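Local coordinates for protein guanine nucleotide exchange factor p115rhogef (PDB 1IAP) that is a guanine nucleotide exchange factor for Rho whose N-terminal RGS-like domain, the part described here, probably engages the alpha subunits of G12/13-class G proteins, at residues 31-39 / 62-71; 3-11 / 109-120. All blocks are in the same frame, centred on the assembly; numbering follows the deposited sequence.

Contact 1: 31-39 / 62-71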
loop_
_atom_site.group_PDB
_atom_site.type_symbol
_atom_site.label_atom_id
_atom_site.label_comp_id
_atom_site.label_asym_id
_atom_site.label_seq_id
_atom_site.Cartn_x
_atom_site.Cartn_y
_atom_site.Cartn_z
ATOM N N PRO A 31 -8.482 3.772 -2.588
ATOM C CA PRO A 31 -7.110 3.369 -2.273
ATOM C C PRO A 31 -6.813 3.055 -0.808
ATOM O O PRO A 31 -5.840 2.359 -0.512
ATOM C CB PRO A 31 -6.298 4.571 -2.753
ATOM C CG PRO A 31 -7.202 5.710 -2.439
ATOM C CD PRO A 31 -8.539 5.205 -2.928
ATOM N N GLY A 32 -7.645 3.563 0.096
ATOM C CA GLY A 32 -7.446 3.354 1.524
ATOM C C GLY A 32 -7.088 1.955 1.994
ATOM O O GLY A 32 -6.027 1.757 2.590
ATOM N N PRO A 33 -7.949 0.956 1.737
ATOM C CA PRO A 33 -7.732 -0.438 2.139
ATOM C C PRO A 33 -6.379 -1.040 1.762
ATOM O O PRO A 33 -5.705 -1.626 2.609
ATOM C CB PRO A 33 -8.889 -1.165 1.458
ATOM C CG PRO A 33 -9.980 -0.144 1.506
ATOM C CD PRO A 33 -9.252 1.102 1.065
ATOM N N LEU A 34 -5.987 -0.907 0.500
ATOM C CA LEU A 34 -4.712 -1.452 0.048
ATOM C C LEU A 34 -3.543 -0.708 0.686
ATOM O O LEU A 34 -2.605 -1.331 1.151
ATOM C CB LEU A 34 -4.595 -1.388 -1.483
ATOM C CG LEU A 34 -3.292 -1.889 -2.133
ATOM C CD1 LEU A 34 -3.001 -3.347 -1.758
ATOM C CD2 LEU A 34 -3.391 -1.748 -3.644
ATOM N N LEU A 35 -3.626 0.620 0.730
ATOM C CA LEU A 35 -2.560 1.429 1.313
ATOM C C LEU A 35 -2.385 1.120 2.796
ATOM O O LEU A 35 -1.267 1.099 3.307
ATOM C CB LEU A 35 -2.849 2.917 1.112
ATOM C CG LEU A 35 -2.832 3.400 -0.341
ATOM C CD1 LEU A 35 -3.297 4.840 -0.408
ATOM C CD2 LEU A 35 -1.438 3.235 -0.939
ATOM N N CYS A 36 -3.500 0.863 3.467
ATOM C CA CYS A 36 -3.506 0.536 4.886
ATOM C C CYS A 36 -2.751 -0.773 5.135
ATOM O O CYS A 36 -1.896 -0.854 6.019
ATOM C CB CYS A 36 -4.951 0.435 5.382
ATOM S SG CYS A 36 -5.129 -0.095 7.091
ATOM N N CYS A 37 -3.042 -1.784 4.320
ATOM C CA CYS A 37 -2.392 -3.084 4.440
ATOM C C CYS A 37 -0.885 -2.985 4.214
ATOM O O CYS A 37 -0.105 -3.639 4.905
ATOM C CB CYS A 37 -2.994 -4.081 3.445
ATOM S SG CYS A 37 -4.648 -4.677 3.878
ATOM N N LEU A 38 -0.479 -2.166 3.246
ATOM C CA LEU A 38 0.942 -1.996 2.946
ATOM C C LEU A 38 1.665 -1.315 4.110
ATOM O O LEU A 38 2.752 -1.736 4.504
ATOM C CB LEU A 38 1.128 -1.189 1.653
ATOM C CG LEU A 38 0.524 -1.763 0.366
ATOM C CD1 LEU A 38 0.773 -0.812 -0.818
ATOM C CD2 LEU A 38 1.114 -3.135 0.077
ATOM N N HIS A 39 1.050 -0.278 4.678
ATOM C CA HIS A 39 1.664 0.436 5.794
ATOM C C HIS A 39 1.714 -0.416 7.059
ATOM O O HIS A 39 2.622 -0.270 7.881
ATOM C CB HIS A 39 0.935 1.748 6.066
ATOM C CG HIS A 39 1.240 2.823 5.069
ATOM N ND1 HIS A 39 1.149 4.161 5.371
ATOM C CD2 HIS A 39 1.637 2.753 3.775
ATOM C CE1 HIS A 39 1.473 4.875 4.306
ATOM N NE2 HIS A 39 1.774 4.042 3.325
ATOM N N PHE A 62 -5.405 6.222 8.485
ATOM C CA PHE A 62 -6.433 5.245 8.130
ATOM C C PHE A 62 -7.544 4.942 9.118
ATOM O O PHE A 62 -8.585 4.409 8.717
ATOM C CB PHE A 62 -5.764 3.909 7.773
ATOM C CG PHE A 62 -4.645 4.033 6.783
ATOM C CD1 PHE A 62 -3.322 3.923 7.197
ATOM C CD2 PHE A 62 -4.911 4.260 5.436
ATOM C CE1 PHE A 62 -2.275 4.044 6.284
ATOM C CE2 PHE A 62 -3.874 4.383 4.519
ATOM C CZ PHE A 62 -2.554 4.274 4.943
ATOM N N LEU A 63 -7.344 5.272 10.390
ATOM C CA LEU A 63 -8.342 4.935 11.406
ATOM C C LEU A 63 -9.141 6.082 12.025
ATOM O O LEU A 63 -10.290 5.892 12.432
ATOM C CB LEU A 63 -7.676 4.085 12.502
ATOM C CG LEU A 63 -6.755 2.948 12.022
ATOM C CD1 LEU A 63 -6.062 2.255 13.199
ATOM C CD2 LEU A 63 -7.542 1.942 11.200
ATOM N N GLU A 64 -8.553 7.273 12.083
ATOM C CA GLU A 64 -9.235 8.427 12.665
ATOM C C GLU A 64 -10.427 8.923 11.840
ATOM O O GLU A 64 -10.399 8.896 10.611
ATOM C CB GLU A 64 -8.241 9.564 12.913
ATOM C CG GLU A 64 -8.851 10.771 13.599
ATOM C CD GLU A 64 -7.806 11.694 14.171
ATOM O OE1 GLU A 64 -6.954 12.188 13.398
ATOM O OE2 GLU A 64 -7.837 11.923 15.398
ATOM N N LYS A 65 -11.455 9.399 12.542
ATOM C CA LYS A 65 -12.691 9.905 11.941
ATOM C C LYS A 65 -12.536 10.812 10.717
ATOM O O LYS A 65 -13.206 10.612 9.702
ATOM C CB LYS A 65 -13.523 10.635 13.001
ATOM C CG LYS A 65 -14.865 11.162 12.505
ATOM C CD LYS A 65 -15.466 12.177 13.478
ATOM C CE LYS A 65 -15.653 11.589 14.870
ATOM N NZ LYS A 65 -16.214 12.583 15.830
ATOM N N THR A 66 -11.667 11.811 10.812
ATOM C CA THR A 66 -11.477 12.746 9.703
ATOM C C THR A 66 -10.446 12.324 8.657
ATOM O O THR A 66 -10.222 13.052 7.691
ATOM C CB THR A 66 -11.093 14.159 10.212
ATOM O OG1 THR A 66 -9.795 14.115 10.822
ATOM C CG2 THR A 66 -12.111 14.664 11.225
ATOM N N ALA A 67 -9.816 11.164 8.848
ATOM C CA ALA A 67 -8.801 10.675 7.910
ATOM C C ALA A 67 -9.308 10.583 6.479
ATOM O O ALA A 67 -10.326 9.950 6.207
ATOM C CB ALA A 67 -8.261 9.334 8.363
ATOM N N VAL A 68 -8.578 11.212 5.564
ATOM C CA VAL A 68 -8.945 11.222 4.152
ATOM C C VAL A 68 -8.959 9.812 3.574
ATOM O O VAL A 68 -9.755 9.504 2.689
ATOM C CB VAL A 68 -7.961 12.063 3.316
ATOM C CG1 VAL A 68 -8.645 12.552 2.052
ATOM C CG2 VAL A 68 -7.418 13.221 4.136
ATOM N N LEU A 69 -8.079 8.961 4.091
ATOM C CA LEU A 69 -7.969 7.585 3.623
ATOM C C LEU A 69 -8.554 6.604 4.633
ATOM O O LEU A 69 -8.146 5.445 4.685
ATOM C CB LEU A 69 -6.500 7.235 3.357
ATOM C CG LEU A 69 -5.705 8.053 2.335
ATOM C CD1 LEU A 69 -4.281 7.534 2.304
ATOM C CD2 LEU A 69 -6.332 7.967 0.949
ATOM N N ARG A 70 -9.540 7.062 5.401
ATOM C CA ARG A 70 -10.160 6.220 6.414
ATOM C C ARG A 70 -10.700 4.924 5.836
ATOM O O ARG A 70 -11.404 4.926 4.823
ATOM C CB ARG A 70 -11.288 6.961 7.134
ATOM C CG ARG A 70 -11.786 6.233 8.381
ATOM C CD ARG A 70 -12.783 7.079 9.163
ATOM N NE ARG A 70 -12.840 6.673 10.565
ATOM C CZ ARG A 70 -13.857 6.027 11.125
ATOM N NH1 ARG A 70 -14.927 5.705 10.407
ATOM N NH2 ARG A 70 -13.793 5.683 12.404
ATOM N N VAL A 71 -10.305 3.818 6.458
ATOM C CA VAL A 71 -10.753 2.495 6.049
ATOM C C VAL A 71 -11.830 2.057 7.041
ATOM O O VAL A 71 -11.910 2.595 8.146
ATOM C CB VAL A 71 -9.590 1.463 6.081
ATOM C CG1 VAL A 71 -8.462 1.895 5.150
ATOM C CG2 VAL A 71 -9.065 1.284 7.501
#
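Phe62, in the last turn of helix 48-63, packs its ring against helix 32-43, a knob seated in the hole among Gly32, Leu35, Cys36 and His39. Its CB lies beside Cys36 SG, 4.1 Å away. Further out, CD2 meets Cys36 CB, and the ring face lies against the helix backbone: Cys36 CA stands 3.8 Å from the ring centroid, 6° off the normal, a CH-pi contact. Phe62 CE2 reaches Leu35 CB at 3.8 Å. The leading edge, CE1 and CZ, points at the face of His39 in an offset edge-to-face pair with planes at 86°, Phe62 CE1 coming within 3.5 Å of His39 ND1. A flat ring suits this place, lying close against a helix backbone. Cys36 is small enough to let it in; chi1 of 175° turns its SG toward Phe62 for an oblique sulfur-aromatic contact. Gly32, bare of side chain, lets Val71 CG1 come to 3.4 Å from Gly32 C. Helix 32-43 thus packs on helix 48-63 and its following loop within the RGS-like domain. His39 NE2 bonds to Ala180 O of helix 171-187, and Leu35 also packs on Leu22 of helix 15-28.

Contact 2: 3-11 / 109-120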
loop_
_atom_site.group_PDB
_atom_site.type_symbol
_atom_site.label_atom_id
_atom_site.label_comp_id
_atom_site.label_asym_id
_atom_site.label_seq_id
_atom_site.Cartn_x
_atom_site.Cartn_y
_atom_site.Cartn_z
ATOM N N SER A 3 2.827 -14.463 -11.447
ATOM C CA SER A 3 2.030 -14.792 -10.221
ATOM C C SER A 3 2.222 -13.731 -9.123
ATOM O O SER A 3 1.875 -13.967 -7.959
ATOM C CB SER A 3 2.405 -16.181 -9.679
ATOM O OG SER A 3 3.764 -16.228 -9.302
ATOM N N GLN A 4 2.778 -12.571 -9.491
ATOM C CA GLN A 4 2.989 -11.482 -8.531
ATOM C C GLN A 4 1.667 -10.905 -8.031
ATOM O O GLN A 4 1.616 -10.277 -6.974
ATOM C CB GLN A 4 3.818 -10.354 -9.155
ATOM C CG GLN A 4 5.269 -10.703 -9.477
ATOM C CD GLN A 4 5.466 -11.235 -10.884
ATOM O OE1 GLN A 4 4.528 -11.711 -11.523
ATOM N NE2 GLN A 4 6.694 -11.137 -11.384
ATOM N N PHE A 5 0.596 -11.145 -8.782
ATOM C CA PHE A 5 -0.713 -10.608 -8.423
ATOM C C PHE A 5 -1.707 -11.603 -7.812
ATOM O O PHE A 5 -2.886 -11.287 -7.642
ATOM C CB PHE A 5 -1.340 -9.913 -9.637
ATOM C CG PHE A 5 -0.507 -8.793 -10.192
ATOM C CD1 PHE A 5 0.126 -8.925 -11.427
ATOM C CD2 PHE A 5 -0.357 -7.604 -9.484
ATOM C CE1 PHE A 5 0.898 -7.882 -11.951
ATOM C CE2 PHE A 5 0.412 -6.554 -9.997
ATOM C CZ PHE A 5 1.040 -6.696 -11.234
ATOM N N GLN A 6 -1.232 -12.799 -7.482
ATOM C CA GLN A 6 -2.092 -13.814 -6.882
ATOM C C GLN A 6 -2.552 -13.421 -5.480
ATOM O O GLN A 6 -3.652 -13.784 -5.058
ATOM C CB GLN A 6 -1.380 -15.170 -6.843
ATOM C CG GLN A 6 -1.150 -15.797 -8.209
ATOM C CD GLN A 6 -2.447 -16.067 -8.954
ATOM O OE1 GLN A 6 -3.267 -16.881 -8.524
ATOM N NE2 GLN A 6 -2.639 -15.379 -10.076
ATOM N N SER A 7 -1.718 -12.660 -4.774
ATOM C CA SER A 7 -2.039 -12.217 -3.421
ATOM C C SER A 7 -1.249 -10.976 -3.039
ATOM O O SER A 7 -0.240 -10.652 -3.669
ATOM C CB SER A 7 -1.754 -13.332 -2.407
ATOM O OG SER A 7 -0.372 -13.637 -2.347
ATOM N N LEU A 8 -1.706 -10.302 -1.988
ATOM C CA LEU A 8 -1.058 -9.097 -1.490
ATOM C C LEU A 8 0.349 -9.443 -1.007
ATOM O O LEU A 8 1.294 -8.689 -1.237
ATOM C CB LEU A 8 -1.882 -8.501 -0.346
ATOM C CG LEU A 8 -1.679 -7.041 0.080
ATOM C CD1 LEU A 8 -2.777 -6.672 1.052
ATOM C CD2 LEU A 8 -0.319 -6.812 0.722
ATOM N N GLU A 9 0.481 -10.594 -0.353
ATOM C CA GLU A 9 1.767 -11.050 0.163
ATOM C C GLU A 9 2.806 -11.125 -0.960
ATOM O O GLU A 9 3.951 -10.694 -0.796
ATOM C CB GLU A 9 1.606 -12.423 0.820
ATOM C CG GLU A 9 2.726 -12.811 1.777
ATOM C CD GLU A 9 2.675 -12.068 3.110
ATOM O OE1 GLU A 9 1.704 -11.321 3.368
ATOM O OE2 GLU A 9 3.617 -12.244 3.910
ATOM N N GLN A 10 2.389 -11.637 -2.111
ATOM C CA GLN A 10 3.280 -11.759 -3.262
ATOM C C GLN A 10 3.609 -10.425 -3.934
ATOM O O GLN A 10 4.754 -10.195 -4.321
ATOM C CB GLN A 10 2.690 -12.725 -4.287
ATOM C CG GLN A 10 2.549 -14.145 -3.767
ATOM C CD GLN A 10 1.865 -15.065 -4.750
ATOM O OE1 GLN A 10 2.471 -15.519 -5.722
ATOM N NE2 GLN A 10 0.592 -15.349 -4.503
ATOM N N VAL A 11 2.623 -9.540 -4.049
ATOM C CA VAL A 11 2.842 -8.242 -4.697
ATOM C C VAL A 11 3.516 -7.179 -3.818
ATOM O O VAL A 11 4.240 -6.321 -4.325
ATOM C CB VAL A 11 1.517 -7.668 -5.281
ATOM C CG1 VAL A 11 0.616 -7.118 -4.176
ATOM C CG2 VAL A 11 1.818 -6.606 -6.329
ATOM N N VAL A 109 -9.489 -5.671 -0.613
ATOM C CA VAL A 109 -8.201 -5.805 -1.297
ATOM C C VAL A 109 -8.211 -7.055 -2.169
ATOM O O VAL A 109 -7.674 -7.054 -3.280
ATOM C CB VAL A 109 -7.029 -5.875 -0.289
ATOM C CG1 VAL A 109 -5.715 -6.179 -1.012
ATOM C CG2 VAL A 109 -6.925 -4.565 0.485
ATOM N N GLY A 110 -8.839 -8.115 -1.661
ATOM C CA GLY A 110 -8.933 -9.352 -2.414
ATOM C C GLY A 110 -9.709 -9.142 -3.701
ATOM O O GLY A 110 -9.314 -9.638 -4.761
ATOM N N ARG A 111 -10.806 -8.393 -3.613
ATOM C CA ARG A 111 -11.644 -8.105 -4.780
ATOM C C ARG A 111 -10.923 -7.206 -5.776
ATOM O O ARG A 111 -11.096 -7.342 -6.985
ATOM C CB ARG A 111 -12.968 -7.465 -4.361
ATOM C CG ARG A 111 -13.973 -8.453 -3.777
ATOM C CD ARG A 111 -15.277 -7.764 -3.394
ATOM N NE ARG A 111 -15.091 -6.795 -2.314
ATOM C CZ ARG A 111 -15.795 -5.675 -2.176
ATOM N NH1 ARG A 111 -16.742 -5.367 -3.051
ATOM N NH2 ARG A 111 -15.547 -4.858 -1.161
ATOM N N GLN A 112 -10.118 -6.285 -5.257
ATOM C CA GLN A 112 -9.354 -5.382 -6.102
ATOM C C GLN A 112 -8.243 -6.129 -6.841
ATOM O O GLN A 112 -7.969 -5.844 -8.003
ATOM C CB GLN A 112 -8.797 -4.233 -5.265
ATOM C CG GLN A 112 -9.890 -3.328 -4.713
ATOM C CD GLN A 112 -9.391 -2.390 -3.633
ATOM O OE1 GLN A 112 -8.193 -2.120 -3.524
ATOM N NE2 GLN A 112 -10.313 -1.894 -2.815
ATOM N N LEU A 113 -7.609 -7.091 -6.173
ATOM C CA LEU A 113 -6.555 -7.890 -6.811
ATOM C C LEU A 113 -7.193 -8.743 -7.904
ATOM O O LEU A 113 -6.644 -8.889 -8.997
ATOM C CB LEU A 113 -5.861 -8.791 -5.796
ATOM C CG LEU A 113 -4.740 -8.163 -4.970
ATOM C CD1 LEU A 113 -4.314 -9.115 -3.863
ATOM C CD2 LEU A 113 -3.569 -7.834 -5.881
ATOM N N GLU A 114 -8.368 -9.286 -7.597
ATOM C CA GLU A 114 -9.119 -10.105 -8.545
ATOM C C GLU A 114 -9.421 -9.275 -9.787
ATOM O O GLU A 114 -9.161 -9.712 -10.908
ATOM C CB GLU A 114 -10.426 -10.577 -7.902
ATOM C CG GLU A 114 -11.352 -11.375 -8.812
ATOM C CD GLU A 114 -12.658 -11.769 -8.124
ATOM O OE1 GLU A 114 -12.808 -11.521 -6.905
ATOM O OE2 GLU A 114 -13.543 -12.331 -8.809
ATOM N N ASP A 115 -9.939 -8.065 -9.576
ATOM C CA ASP A 115 -10.274 -7.170 -10.676
ATOM C C ASP A 115 -9.041 -6.835 -11.507
ATOM O O ASP A 115 -9.108 -6.798 -12.732
ATOM C CB ASP A 115 -10.920 -5.880 -10.167
ATOM C CG ASP A 115 -11.393 -4.983 -11.299
ATOM O OD1 ASP A 115 -10.744 -3.943 -11.558
ATOM O OD2 ASP A 115 -12.402 -5.331 -11.951
ATOM N N PHE A 116 -7.918 -6.589 -10.840
ATOM C CA PHE A 116 -6.685 -6.281 -11.546
ATOM C C PHE A 116 -6.280 -7.453 -12.447
ATOM O O PHE A 116 -5.954 -7.258 -13.618
ATOM C CB PHE A 116 -5.542 -5.970 -10.566
ATOM C CG PHE A 116 -4.257 -5.577 -11.254
ATOM C CD1 PHE A 116 -3.973 -4.238 -11.510
ATOM C CD2 PHE A 116 -3.369 -6.551 -11.710
ATOM C CE1 PHE A 116 -2.815 -3.864 -12.219
ATOM C CE2 PHE A 116 -2.211 -6.194 -12.417
ATOM C CZ PHE A 116 -1.937 -4.845 -12.674
ATOM N N ARG A 117 -6.309 -8.666 -11.904
ATOM C CA ARG A 117 -5.934 -9.849 -12.682
ATOM C C ARG A 117 -6.803 -10.050 -13.923
ATOM O O ARG A 117 -6.294 -10.385 -14.994
ATOM C CB ARG A 117 -5.965 -11.104 -11.813
ATOM C CG ARG A 117 -4.932 -11.109 -10.711
ATOM C CD ARG A 117 -4.777 -12.496 -10.104
ATOM N NE ARG A 117 -6.018 -12.994 -9.519
ATOM C CZ ARG A 117 -6.360 -12.855 -8.241
ATOM N NH1 ARG A 117 -5.555 -12.224 -7.392
ATOM N NH2 ARG A 117 -7.509 -13.351 -7.808
ATOM N N SER A 118 -8.110 -9.830 -13.779
ATOM C CA SER A 118 -9.034 -9.984 -14.901
ATOM C C SER A 118 -8.795 -8.919 -15.966
ATOM O O SER A 118 -8.695 -9.231 -17.152
ATOM C CB SER A 118 -10.485 -9.921 -14.422
ATOM O OG SER A 118 -10.797 -11.048 -13.629
ATOM N N LYS A 119 -8.678 -7.666 -15.533
ATOM C CA LYS A 119 -8.449 -6.554 -16.450
ATOM C C LYS A 119 -7.104 -6.705 -17.162
ATOM O O LYS A 119 -6.978 -6.376 -18.340
ATOM C CB LYS A 119 -8.496 -5.221 -15.699
ATOM C CG LYS A 119 -9.831 -4.905 -15.038
ATOM C CD LYS A 119 -10.902 -4.514 -16.048
ATOM C CE LYS A 119 -12.206 -4.129 -15.355
ATOM N NZ LYS A 119 -12.029 -2.990 -14.406
ATOM N N ARG A 120 -6.118 -7.249 -16.452
ATOM C CA ARG A 120 -4.775 -7.441 -17.012
ATOM C C ARG A 120 -4.786 -8.406 -18.195
ATOM O O ARG A 120 -4.070 -8.206 -19.184
ATOM C CB ARG A 120 -3.814 -7.957 -15.940
ATOM C CG ARG A 120 -2.372 -8.018 -16.407
ATOM C CD ARG A 120 -1.461 -8.646 -15.364
ATOM N NE ARG A 120 -0.072 -8.556 -15.801
ATOM C CZ ARG A 120 0.897 -9.389 -15.441
ATOM N NH1 ARG A 120 0.645 -10.401 -14.619
ATOM N NH2 ARG A 120 2.119 -9.215 -15.922
#
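Phe5 and Phe116 form the tight part of this contact, where the N-terminal segment lies against helix 106-121. Phe116 CE2 stands over the centre of the Phe5 ring, 3.4 Å above its plane; the rings meet obliquely, planes at 39°. Phe5 CZ approaches Phe116 CE2 to 3.5 Å. A chi1 near 180° swings the Phe116 ring clear of its backbone N and out to Phe5. At the edge of Phe5, Arg120 NH1 lies in the ring plane, 3.6 Å from Phe5 CD1; the guanidinium turns a face to the ring while its NE pairs with Glu128. Leu113 supplies branched apolar bulk against the start of helix 8-11, where Ser7 is the N-cap; Leu113 CD1 is 3.4 Å from Leu8 N, and Leu8 CD1 meets Val109 CG1 at 3.6 Å.

The solvent side is looser and polar. Arg117, bent at chi3, folds its guanidinium back so that NH1 donates to Phe5 O at 2.8 Å, in the carbonyl plane and nearly in its own plane. A long chain suits this place, since Arg117 CG and CD lie along Phe5 CB and O while NH1 bonds to that same O. The exposed Gln6 side chain meets it through NE2, 3.6 Å from Arg117 CD. Among its neighbours, Leu21 of helix 15-28 packs on Leu113 and Phe116, His24 meets Phe116 edge-to-face, and Leu8 and Val109 both touch helix 32-43.

Helix 32-43 joins the two contacts, whose centres lie about 19 Å apart. In contact 1 it meets Phe62 and the loop after helix 48-63; other residues of the same segment touch both segments of contact 2. Cys37 CB lies 3.5 Å from Leu8 CD1, and Leu38 CD2 is 4.0 Å from Leu8 CD2, while Val109 CG2 comes to 3.8 Å from Leu34 N. Along the chain, contact 1 is nested within the loop closed by contact 2. Both belong to the all-helical RGS-like domain: contact 1 joins a helix to a helix end and the loop after it, contact 2 the N-terminal segment to helix 106-121.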